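Local coordinates for 30S ribosomal protein S6 (Aquifex aeolicus, PDB 2J5A) that probably binds 16S ribosomal RNA together with protein bS18 as a structural component of the small ribosomal subunit, at residues L7-T12 and Q70-N75; V13-P18 and A64-V69; Y56-F61 and D91-L96. One frame throughout, in Å; residues are numbered along the deposited sequence.

Contact 1: residues L7-T12 and Q70-N75; sequences LRYYET and QFKTEN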
loop_
_atom_site.group_PDB
_atom_site.type_symbol
_atom_site.label_atom_id
_atom_site.label_comp_id
_atom_site.label_asym_id
_atom_site.label_seq_id
_atom_site.Cartn_x
_atom_site.Cartn_y
_atom_site.Cartn_z
ATOM N N LEU A 7 -4.528 -1.582 -19.191
ATOM C CA LEU A 7 -4.873 -0.822 -17.998
ATOM C C LEU A 7 -5.411 -1.809 -16.966
ATOM O O LEU A 7 -6.461 -2.425 -17.172
ATOM C CB LEU A 7 -5.911 0.265 -18.314
ATOM C CG LEU A 7 -6.099 1.447 -17.348
ATOM C CD1 LEU A 7 -7.324 1.265 -16.478
ATOM C CD2 LEU A 7 -4.863 1.678 -16.493
ATOM N N ARG A 8 -4.655 -1.983 -15.876
ATOM C CA ARG A 8 -5.021 -2.905 -14.789
ATOM C C ARG A 8 -5.222 -2.171 -13.476
ATOM O O ARG A 8 -4.646 -1.098 -13.264
ATOM C CB ARG A 8 -3.952 -3.979 -14.607
ATOM C CG ARG A 8 -4.328 -5.364 -15.131
ATOM C CD ARG A 8 -3.667 -5.711 -16.454
ATOM N NE ARG A 8 -3.483 -7.162 -16.593
ATOM C CZ ARG A 8 -3.303 -7.813 -17.750
ATOM N NH1 ARG A 8 -3.291 -7.167 -18.918
ATOM N NH2 ARG A 8 -3.149 -9.139 -17.735
ATOM N N TYR A 9 -6.030 -2.781 -12.606
ATOM C CA TYR A 9 -6.381 -2.219 -11.322
ATOM C C TYR A 9 -5.783 -3.065 -10.182
ATOM O O TYR A 9 -5.782 -4.307 -10.220
ATOM C CB TYR A 9 -7.902 -2.071 -11.179
ATOM C CG TYR A 9 -8.496 -1.210 -12.267
ATOM C CD1 TYR A 9 -8.731 -1.728 -13.534
ATOM C CD2 TYR A 9 -8.793 0.120 -12.044
ATOM C CE1 TYR A 9 -9.255 -0.944 -14.552
ATOM C CE2 TYR A 9 -9.319 0.914 -13.050
ATOM C CZ TYR A 9 -9.548 0.372 -14.305
ATOM O OH TYR A 9 -10.069 1.149 -15.322
ATOM N N TYR A 10 -5.252 -2.366 -9.179
ATOM C CA TYR A 10 -4.540 -3.017 -8.087
ATOM C C TYR A 10 -4.921 -2.390 -6.768
ATOM O O TYR A 10 -5.353 -1.228 -6.700
ATOM C CB TYR A 10 -3.028 -2.923 -8.286
ATOM C CG TYR A 10 -2.499 -3.518 -9.591
ATOM C CD1 TYR A 10 -2.196 -4.871 -9.689
ATOM C CD2 TYR A 10 -2.290 -2.719 -10.722
ATOM C CE1 TYR A 10 -1.712 -5.421 -10.877
ATOM C CE2 TYR A 10 -1.789 -3.262 -11.902
ATOM C CZ TYR A 10 -1.517 -4.617 -11.974
ATOM O OH TYR A 10 -1.023 -5.180 -13.142
ATOM N N GLU A 11 -4.763 -3.179 -5.721
ATOM C CA GLU A 11 -4.958 -2.729 -4.366
ATOM C C GLU A 11 -3.734 -3.140 -3.571
ATOM O O GLU A 11 -3.271 -4.274 -3.720
ATOM C CB GLU A 11 -6.200 -3.356 -3.765
ATOM C CG GLU A 11 -6.481 -2.893 -2.365
ATOM C CD GLU A 11 -7.828 -3.346 -1.890
ATOM O OE1 GLU A 11 -8.840 -2.866 -2.441
ATOM O OE2 GLU A 11 -7.878 -4.182 -0.956
ATOM N N THR A 12 -3.209 -2.202 -2.769
ATOM C CA THR A 12 -2.048 -2.426 -1.902
ATOM C C THR A 12 -2.455 -2.121 -0.464
ATOM O O THR A 12 -3.113 -1.132 -0.200
ATOM C CB THR A 12 -0.866 -1.507 -2.293
ATOM O OG1 THR A 12 -0.456 -1.795 -3.631
ATOM C CG2 THR A 12 0.300 -1.669 -1.374
ATOM N N GLN A 70 -5.795 1.968 -3.607
ATOM C CA GLN A 70 -6.117 1.368 -4.895
ATOM C C GLN A 70 -5.627 2.296 -5.978
ATOM O O GLN A 70 -5.591 3.535 -5.808
ATOM C CB GLN A 70 -7.612 1.107 -5.077
ATOM C CG GLN A 70 -8.245 0.276 -3.975
ATOM C CD GLN A 70 -9.734 0.121 -4.175
ATOM O OE1 GLN A 70 -10.382 1.006 -4.727
ATOM N NE2 GLN A 70 -10.284 -1.017 -3.742
ATOM N N PHE A 71 -5.199 1.689 -7.070
ATOM C CA PHE A 71 -4.624 2.437 -8.163
ATOM C C PHE A 71 -4.774 1.668 -9.470
ATOM O O PHE A 71 -5.054 0.460 -9.470
ATOM C CB PHE A 71 -3.160 2.795 -7.869
ATOM C CG PHE A 71 -2.222 1.607 -7.809
ATOM C CD1 PHE A 71 -2.057 0.895 -6.632
ATOM C CD2 PHE A 71 -1.474 1.237 -8.916
ATOM C CE1 PHE A 71 -1.187 -0.193 -6.566
ATOM C CE2 PHE A 71 -0.601 0.144 -8.873
ATOM C CZ PHE A 71 -0.457 -0.569 -7.681
ATOM N N LYS A 72 -4.646 2.400 -10.577
ATOM C CA LYS A 72 -4.667 1.805 -11.911
ATOM C C LYS A 72 -3.376 2.155 -12.640
ATOM O O LYS A 72 -2.771 3.187 -12.381
ATOM C CB LYS A 72 -5.917 2.220 -12.697
ATOM C CG LYS A 72 -6.082 3.711 -13.009
ATOM C CD LYS A 72 -7.348 3.924 -13.882
ATOM C CE LYS A 72 -7.787 5.379 -14.005
ATOM N NZ LYS A 72 -9.224 5.459 -14.471
ATOM N N THR A 73 -2.923 1.269 -13.514
ATOM C CA THR A 73 -1.687 1.516 -14.258
ATOM C C THR A 73 -1.582 0.628 -15.489
ATOM O O THR A 73 -2.103 -0.486 -15.504
ATOM C CB THR A 73 -0.426 1.249 -13.397
ATOM O OG1 THR A 73 0.740 1.717 -14.088
ATOM C CG2 THR A 73 -0.259 -0.232 -13.118
ATOM N N GLU A 74 -0.876 1.123 -16.497
ATOM C CA GLU A 74 -0.500 0.308 -17.663
ATOM C C GLU A 74 0.898 -0.321 -17.482
ATOM O O GLU A 74 1.327 -1.149 -18.293
ATOM C CB GLU A 74 -0.623 1.138 -18.957
ATOM C CG GLU A 74 -1.996 1.851 -19.047
ATOM C CD GLU A 74 -2.596 1.926 -20.457
ATOM O OE1 GLU A 74 -2.882 0.867 -21.073
ATOM O OE2 GLU A 74 -2.837 3.062 -20.926
ATOM N N ASN A 75 1.572 0.043 -16.382
ATOM C CA ASN A 75 2.895 -0.465 -16.053
ATOM C C ASN A 75 2.823 -1.835 -15.391
ATOM O O ASN A 75 2.504 -1.944 -14.196
ATOM C CB ASN A 75 3.584 0.522 -15.117
ATOM C CG ASN A 75 5.061 0.259 -14.973
ATOM O OD1 ASN A 75 5.545 -0.842 -15.261
ATOM N ND2 ASN A 75 5.797 1.279 -14.524
#
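Phe71 leans onto Tyr10 through its first torsion. Its CG is wedged between the backbone N and carbonyl carbon (chi1 67°), which lays the ring back toward strand 8-12. CG of Tyr10 lies anti to its carbonyl carbon (chi1 -58°). Tyr10 CB sits over one face of the Phe71 ring, 3.5 Å from Phe71 CZ, in a CH-pi contact. The rings are inclined by 27° but slid apart, so they barely overlap. Thr12 OG1 lies at the edge of the Phe71 ring, in its plane, and is hydrogen-bonded to Asn97 OD1. Thr73 CG2 touches Tyr10 CE2 at 3.6 Å. On the other face of the sheet, Tyr9 and Lys72 run side by side, with Tyr9 CD2 3.6 Å from Lys72 CB. Lys72 CD also meets Leu7 CD1. The extended chain of Glu11 reaches Gln70, whose NE2 donates to Glu11 OE1 over 2.7 Å. This bond is nearly straight, and the carboxylate and amide are nearly coplanar. Gln70 OE1 is held separately by Lys106 N. A leucine in place of Glu11 would probably leave Gln70 NE2 without its carboxylate mate, with a weak bond to Glu104 O remaining. The backbones pair antiparallel at Arg8 with Thr73 and Tyr10 with Phe71, both hydrogen-bonded. At the strand end Thr73 OG1 accepts from Asn75 N in an ST turn and is hydrogen-bonded to Gly40 O. The face of Tyr10, Phe71 and Thr73 thus packs by apolar contact toward helix 78-88, while that of Tyr9, Glu11, Gln70 and Lys72 mixes ring, lysine chain and a neutral amide bonded to a carboxylate.

Contact 2: residues V13-P18 and A64-V69; sequences VFAVKP and ARYFLV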
loop_
_atom_site.group_PDB
_atom_site.type_symbol
_atom_site.label_atom_id
_atom_site.label_comp_id
_atom_site.label_asym_id
_atom_site.label_seq_id
_atom_site.Cartn_x
_atom_site.Cartn_y
_atom_site.Cartn_z
ATOM N N VAL A 13 -2.070 -2.993 0.442
ATOM C CA VAL A 13 -2.270 -2.816 1.863
ATOM C C VAL A 13 -0.910 -3.062 2.494
ATOM O O VAL A 13 -0.255 -4.050 2.178
ATOM C CB VAL A 13 -3.288 -3.842 2.452
ATOM C CG1 VAL A 13 -3.453 -3.654 3.946
ATOM C CG2 VAL A 13 -4.625 -3.772 1.758
ATOM N N PHE A 14 -0.484 -2.159 3.379
ATOM C CA PHE A 14 0.774 -2.317 4.086
ATOM C C PHE A 14 0.655 -1.829 5.533
ATOM O O PHE A 14 -0.232 -1.019 5.868
ATOM C CB PHE A 14 1.915 -1.620 3.340
ATOM C CG PHE A 14 1.743 -0.135 3.215
ATOM C CD1 PHE A 14 0.905 0.400 2.264
ATOM C CD2 PHE A 14 2.409 0.737 4.091
ATOM C CE1 PHE A 14 0.750 1.765 2.154
ATOM C CE2 PHE A 14 2.245 2.105 3.988
ATOM C CZ PHE A 14 1.427 2.617 3.027
ATOM N N ALA A 15 1.551 -2.361 6.374
ATOM C CA ALA A 15 1.551 -2.135 7.816
ATOM C C ALA A 15 2.862 -1.489 8.216
ATOM O O ALA A 15 3.931 -2.011 7.904
ATOM C CB ALA A 15 1.376 -3.449 8.569
ATOM N N VAL A 16 2.769 -0.345 8.890
ATOM C CA VAL A 16 3.939 0.447 9.310
ATOM C C VAL A 16 4.250 0.168 10.784
ATOM O O VAL A 16 3.330 0.050 11.597
ATOM C CB VAL A 16 3.663 1.940 9.116
ATOM C CG1 VAL A 16 4.784 2.779 9.680
ATOM C CG2 VAL A 16 3.415 2.236 7.648
ATOM N N LYS A 17 5.537 0.068 11.135
ATOM C CA LYS A 17 5.893 -0.315 12.510
ATOM C C LYS A 17 5.383 0.755 13.485
ATOM O O LYS A 17 5.304 1.939 13.125
ATOM C CB LYS A 17 7.393 -0.658 12.697
ATOM C CG LYS A 17 8.377 0.452 12.429
ATOM C CD LYS A 17 9.824 0.078 12.864
ATOM C CE LYS A 17 10.388 -1.164 12.153
ATOM N NZ LYS A 17 11.855 -1.007 11.736
ATOM N N PRO A 18 4.930 0.324 14.674
ATOM C CA PRO A 18 4.203 1.224 15.584
ATOM C C PRO A 18 5.044 2.259 16.353
ATOM O O PRO A 18 4.473 3.013 17.112
ATOM C CB PRO A 18 3.522 0.257 16.570
ATOM C CG PRO A 18 4.399 -0.936 16.593
ATOM C CD PRO A 18 5.042 -1.037 15.221
ATOM N N ALA A 64 0.353 -2.491 14.577
ATOM C CA ALA A 64 0.925 -1.792 13.418
ATOM C C ALA A 64 -0.072 -0.825 12.801
ATOM O O ALA A 64 -1.265 -0.971 12.989
ATOM C CB ALA A 64 1.402 -2.807 12.370
ATOM N N ARG A 65 0.430 0.150 12.050
ATOM C CA ARG A 65 -0.422 1.106 11.354
ATOM C C ARG A 65 -0.724 0.650 9.905
ATOM O O ARG A 65 0.193 0.535 9.075
ATOM C CB ARG A 65 0.239 2.487 11.343
ATOM C CG ARG A 65 -0.560 3.538 10.586
ATOM C CD ARG A 65 -1.968 3.709 11.146
ATOM N NE ARG A 65 -2.502 5.000 10.746
ATOM C CZ ARG A 65 -2.232 6.152 11.365
ATOM N NH1 ARG A 65 -1.449 6.186 12.433
ATOM N NH2 ARG A 65 -2.765 7.272 10.911
ATOM N N TYR A 66 -2.009 0.437 9.613
ATOM C CA TYR A 66 -2.454 -0.083 8.335
ATOM C C TYR A 66 -3.004 0.994 7.447
ATOM O O TYR A 66 -3.884 1.745 7.857
ATOM C CB TYR A 66 -3.541 -1.150 8.521
ATOM C CG TYR A 66 -3.021 -2.542 8.825
ATOM C CD1 TYR A 66 -2.796 -2.941 10.127
ATOM C CD2 TYR A 66 -2.781 -3.449 7.821
ATOM C CE1 TYR A 66 -2.328 -4.212 10.430
ATOM C CE2 TYR A 66 -2.322 -4.726 8.106
ATOM C CZ TYR A 66 -2.103 -5.094 9.422
ATOM O OH TYR A 66 -1.655 -6.345 9.731
ATOM N N PHE A 67 -2.484 1.038 6.219
ATOM C CA PHE A 67 -3.017 1.859 5.147
ATOM C C PHE A 67 -3.402 0.968 3.954
ATOM O O PHE A 67 -2.843 -0.102 3.762
ATOM C CB PHE A 67 -1.995 2.905 4.666
ATOM C CG PHE A 67 -1.586 3.914 5.710
ATOM C CD1 PHE A 67 -2.406 4.990 6.015
ATOM C CD2 PHE A 67 -0.356 3.822 6.347
ATOM C CE1 PHE A 67 -2.041 5.909 6.938
ATOM C CE2 PHE A 67 0.021 4.767 7.284
ATOM C CZ PHE A 67 -0.835 5.806 7.592
ATOM N N LEU A 68 -4.324 1.465 3.131
ATOM C CA LEU A 68 -4.794 0.785 1.922
ATOM C C LEU A 68 -4.909 1.804 0.813
ATOM O O LEU A 68 -5.467 2.885 1.028
ATOM C CB LEU A 68 -6.179 0.144 2.161
ATOM C CG LEU A 68 -6.845 -0.668 1.036
ATOM C CD1 LEU A 68 -7.805 -1.670 1.648
ATOM C CD2 LEU A 68 -7.551 0.205 -0.025
ATOM N N VAL A 69 -4.395 1.449 -0.370
ATOM C CA VAL A 69 -4.502 2.303 -1.564
ATOM C C VAL A 69 -4.880 1.447 -2.800
ATOM O O VAL A 69 -4.404 0.314 -2.973
ATOM C CB VAL A 69 -3.208 3.175 -1.776
ATOM C CG1 VAL A 69 -2.054 2.357 -2.273
ATOM C CG2 VAL A 69 -3.476 4.364 -2.733
#
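Ala15 and Tyr66 meet methyl to ring. Ala15 CB sits over one face of the Tyr66 ring, 4.0 Å from its centroid and 14° off the ring normal, in a CH-pi contact. Val13 comes to the same ring from another direction: its CG1 lies at the ring edge, in the plane, 3.9 Å from Tyr66 CD2. The two branches of Val13 divide their work. With CG1 anti to the backbone N (chi1 179°), CG2 is left to cross Leu68 and touch its CD1 at 3.8 Å. Ala15 CB also meets Ala64 CB. The tyrosine hydroxyl reaches beyond the pair to a hydrogen bond with Arg94 NH1.

Phe14 and Phe67 point to the other face of the sheet. Their side chains cross at an angle, with ring planes 36° apart. Phe14 CZ leans on Phe67 CB at 3.8 Å. Val16 CG2 lies at the edge of the Phe67 ring. Phe29 of helix 22-38 stacks on Phe67 and touches Phe14, so this face packs under that helix. Arg65 turns its end away from strand 13-16, to salt bridges with Glu22 and Asp48.

Four backbone hydrogen bonds hold the antiparallel strands, two at Phe14 with Phe67 and two at Val16 with Arg65. Val16 N to Arg65 O, at 2.7 Å, is the shortest. These are the two inner strands of a four-stranded antiparallel sheet, order 2-3-1-4, with both helices on one face: the ferredoxin-like fold of the S6 family.

Between these segments the side chains meet by apolar contact and the hydrogen bonds are all backbone. The polar ends of Arg65 and Tyr66 find their partners elsewhere, tying this pair to helix 22-38 and to strands 41-53 and 92-100.

Contact 3: residues Y56-F61 and D91-L96; sequences YPIQKF and DVIRWL. With NA (sodium ion), chain B.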
loop_
_atom_site.group_PDB
_atom_site.type_symbol
_atom_site.label_atom_id
_atom_site.label_comp_id
_atom_site.label_asym_id
_atom_site.label_seq_id
_atom_site.Cartn_x
_atom_site.Cartn_y
_atom_site.Cartn_z
ATOM N N TYR A 56 -0.279 -12.203 14.617
ATOM C CA TYR A 56 0.948 -12.710 15.235
ATOM C C TYR A 56 2.047 -11.646 15.098
ATOM O O TYR A 56 1.992 -10.808 14.192
ATOM C CB TYR A 56 1.337 -14.065 14.614
ATOM C CG TYR A 56 0.269 -15.132 14.845
ATOM C CD1 TYR A 56 -0.076 -15.524 16.142
ATOM C CD2 TYR A 56 -0.418 -15.721 13.778
ATOM C CE1 TYR A 56 -1.077 -16.488 16.381
ATOM C CE2 TYR A 56 -1.419 -16.684 14.001
ATOM C CZ TYR A 56 -1.739 -17.069 15.307
ATOM O OH TYR A 56 -2.723 -18.022 15.539
ATOM N N PRO A 57 3.021 -11.636 16.030
ATOM C CA PRO A 57 4.025 -10.559 16.067
ATOM C C PRO A 57 4.951 -10.504 14.859
ATOM O O PRO A 57 5.159 -11.518 14.207
ATOM C CB PRO A 57 4.843 -10.892 17.320
ATOM C CG PRO A 57 4.689 -12.386 17.467
ATOM C CD PRO A 57 3.250 -12.617 17.108
ATOM N N ILE A 58 5.507 -9.325 14.588
ATOM C CA ILE A 58 6.414 -9.125 13.463
ATOM C C ILE A 58 7.568 -8.221 13.885
ATOM O O ILE A 58 7.362 -7.042 14.154
ATOM C CB ILE A 58 5.679 -8.467 12.264
ATOM C CG1 ILE A 58 4.622 -9.418 11.680
ATOM C CG2 ILE A 58 6.685 -8.025 11.193
ATOM C CD1 ILE A 58 3.781 -8.790 10.588
ATOM N N GLN A 59 8.782 -8.768 13.916
ATOM C CA GLN A 59 9.943 -8.089 14.500
ATOM C C GLN A 59 9.674 -7.638 15.944
ATOM O O GLN A 59 10.092 -6.559 16.342
ATOM C CB GLN A 59 10.380 -6.883 13.655
ATOM C CG GLN A 59 10.633 -7.166 12.182
ATOM C CD GLN A 59 11.154 -5.930 11.455
ATOM O OE1 GLN A 59 12.026 -5.219 11.968
ATOM N NE2 GLN A 59 10.610 -5.660 10.260
ATOM N N LYS A 60 8.983 -8.478 16.709
ATOM C CA LYS A 60 8.652 -8.212 18.114
ATOM C C LYS A 60 7.619 -7.094 18.311
ATOM O O LYS A 60 7.587 -6.452 19.366
ATOM C CB LYS A 60 9.912 -7.902 18.948
ATOM C CG LYS A 60 10.946 -9.040 19.037
ATOM C CD LYS A 60 12.078 -8.697 20.035
ATOM C CE LYS A 60 11.523 -8.406 21.455
ATOM N NZ LYS A 60 12.534 -8.573 22.549
ATOM N N PHE A 61 6.776 -6.873 17.304
ATOM C CA PHE A 61 5.708 -5.885 17.373
ATOM C C PHE A 61 4.389 -6.612 17.397
ATOM O O PHE A 61 4.235 -7.623 16.745
ATOM C CB PHE A 61 5.765 -4.948 16.173
ATOM C CG PHE A 61 6.966 -4.063 16.164
ATOM C CD1 PHE A 61 7.126 -3.098 17.145
ATOM C CD2 PHE A 61 7.937 -4.186 15.182
ATOM C CE1 PHE A 61 8.235 -2.265 17.152
ATOM C CE2 PHE A 61 9.051 -3.369 15.179
ATOM C CZ PHE A 61 9.204 -2.401 16.164
ATOM N N ASP A 91 10.745 0.385 7.807
ATOM C CA ASP A 91 9.591 0.866 8.545
ATOM C C ASP A 91 8.295 0.116 8.197
ATOM O O ASP A 91 7.358 0.143 8.970
ATOM C CB ASP A 91 9.378 2.351 8.272
ATOM C CG ASP A 91 10.566 3.218 8.680
ATOM O OD1 ASP A 91 11.294 2.871 9.654
ATOM O OD2 ASP A 91 10.734 4.285 8.023
ATOM N N VAL A 92 8.242 -0.537 7.035
ATOM C CA VAL A 92 7.047 -1.236 6.577
ATOM C C VAL A 92 7.197 -2.701 6.865
ATOM O O VAL A 92 8.050 -3.362 6.290
ATOM C CB VAL A 92 6.819 -0.992 5.079
ATOM C CG1 VAL A 92 5.713 -1.926 4.511
ATOM C CG2 VAL A 92 6.524 0.487 4.838
ATOM N N ILE A 93 6.392 -3.228 7.770
ATOM C CA ILE A 93 6.667 -4.551 8.308
ATOM C C ILE A 93 5.747 -5.579 7.699
ATOM O O ILE A 93 5.835 -6.760 7.994
ATOM C CB ILE A 93 6.632 -4.568 9.889
ATOM C CG1 ILE A 93 5.252 -4.156 10.450
ATOM C CG2 ILE A 93 7.740 -3.657 10.444
ATOM C CD1 ILE A 93 5.140 -4.260 11.989
ATOM N N ARG A 94 4.850 -5.114 6.846
ATOM C CA ARG A 94 3.937 -5.980 6.150
ATOM C C ARG A 94 3.391 -5.270 4.902
ATOM O O ARG A 94 3.082 -4.080 4.935
ATOM C CB ARG A 94 2.811 -6.405 7.088
ATOM C CG ARG A 94 2.178 -7.662 6.622
ATOM C CD ARG A 94 1.011 -8.043 7.447
ATOM N NE ARG A 94 0.351 -9.177 6.833
ATOM C CZ ARG A 94 -0.895 -9.563 7.099
ATOM N NH1 ARG A 94 -1.646 -8.912 7.979
ATOM N NH2 ARG A 94 -1.394 -10.613 6.471
ATOM N N TRP A 95 3.315 -6.005 3.798
ATOM C CA TRP A 95 2.883 -5.451 2.516
ATOM C C TRP A 95 2.121 -6.528 1.743
ATOM O O TRP A 95 2.458 -7.705 1.824
ATOM C CB TRP A 95 4.077 -4.868 1.727
ATOM C CG TRP A 95 5.171 -5.828 1.468
ATOM C CD1 TRP A 95 5.402 -6.499 0.312
ATOM C CD2 TRP A 95 6.175 -6.265 2.398
ATOM N NE1 TRP A 95 6.492 -7.322 0.453
ATOM C CE2 TRP A 95 6.984 -7.198 1.726
ATOM C CE3 TRP A 95 6.474 -5.949 3.728
ATOM C CZ2 TRP A 95 8.054 -7.833 2.334
ATOM C CZ3 TRP A 95 7.567 -6.579 4.343
ATOM C CH2 TRP A 95 8.340 -7.505 3.644
ATOM N N LEU A 96 1.058 -6.130 1.059
ATOM C CA LEU A 96 0.205 -7.056 0.319
ATOM C C LEU A 96 -0.308 -6.360 -0.942
ATOM O O LEU A 96 -0.857 -5.263 -0.876
ATOM C CB LEU A 96 -0.995 -7.481 1.142
ATOM C CG LEU A 96 -0.772 -7.953 2.579
ATOM C CD1 LEU A 96 -2.091 -7.879 3.313
ATOM C CD2 LEU A 96 -0.172 -9.374 2.637
HETATM NA NA NA B . 9.726 -3.601 4.710
HETATM O O HOH W 1 10.801 -4.949 5.957
#
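Ile58 and Ile93 form the tight part of this contact. Ile58 CG2 fits against Ile93 CB at 3.7 Å and lies 3.5 Å from Ile93 O. With Ile58 CG1 anti to the carbonyl carbon (chi1 -66°), its CD1 runs on toward Arg94 and comes within 4.3 Å of Arg94 CD. Gln59 NE2 rests on Ile93 CG2 at 3.5 Å, an amide against a methyl. Phe61 is looser: its CD2 is 4.2 Å from Ile93 CD1. No hydrogen bond crosses between the segments. Gln59, on the outer side, is exposed, while Ile93 is buried. The loop is closed by its own backbone bonds, from Ile58 N to Phe61 O and from Phe61 N to Ile58 O.

Ile93 and Arg94 both face Ala15, which makes a classic beta bulge at the start of edge strand 92-100. Just before the bulge, Val92 O binds the sodium ion at 2.3 Å. A water and the carbonyl oxygens of Leu86, Lys87 and Asp89 complete the site. The contact therefore sets the loop between strands 41-53 and 63-73 against strand 92-100, with the end of helix 78-88 close by at the ion.

Contacts 1 and 2 are successive parts of one antiparallel strand pair, 8-16 with 63-73. They are joined where Thr12 N probably bonds to Val69 O. Contact 2 is buried and contact 1, toward the other end of the pair, partly buried. Contact 3 lies at the surface and buries far less area. The chemistry shifts accordingly, from apolar in the buried part to mixed polar further along the pair, and to looser contact at the surface loop. Contact 3 sits beside contact 2, since strands 8-16 and 92-100 are neighbours: Ala15 N probably bonds to Arg94 O, and Pro18 packs on Phe61. Contacts 1 and 3 lie on opposite sides of the chain's centre.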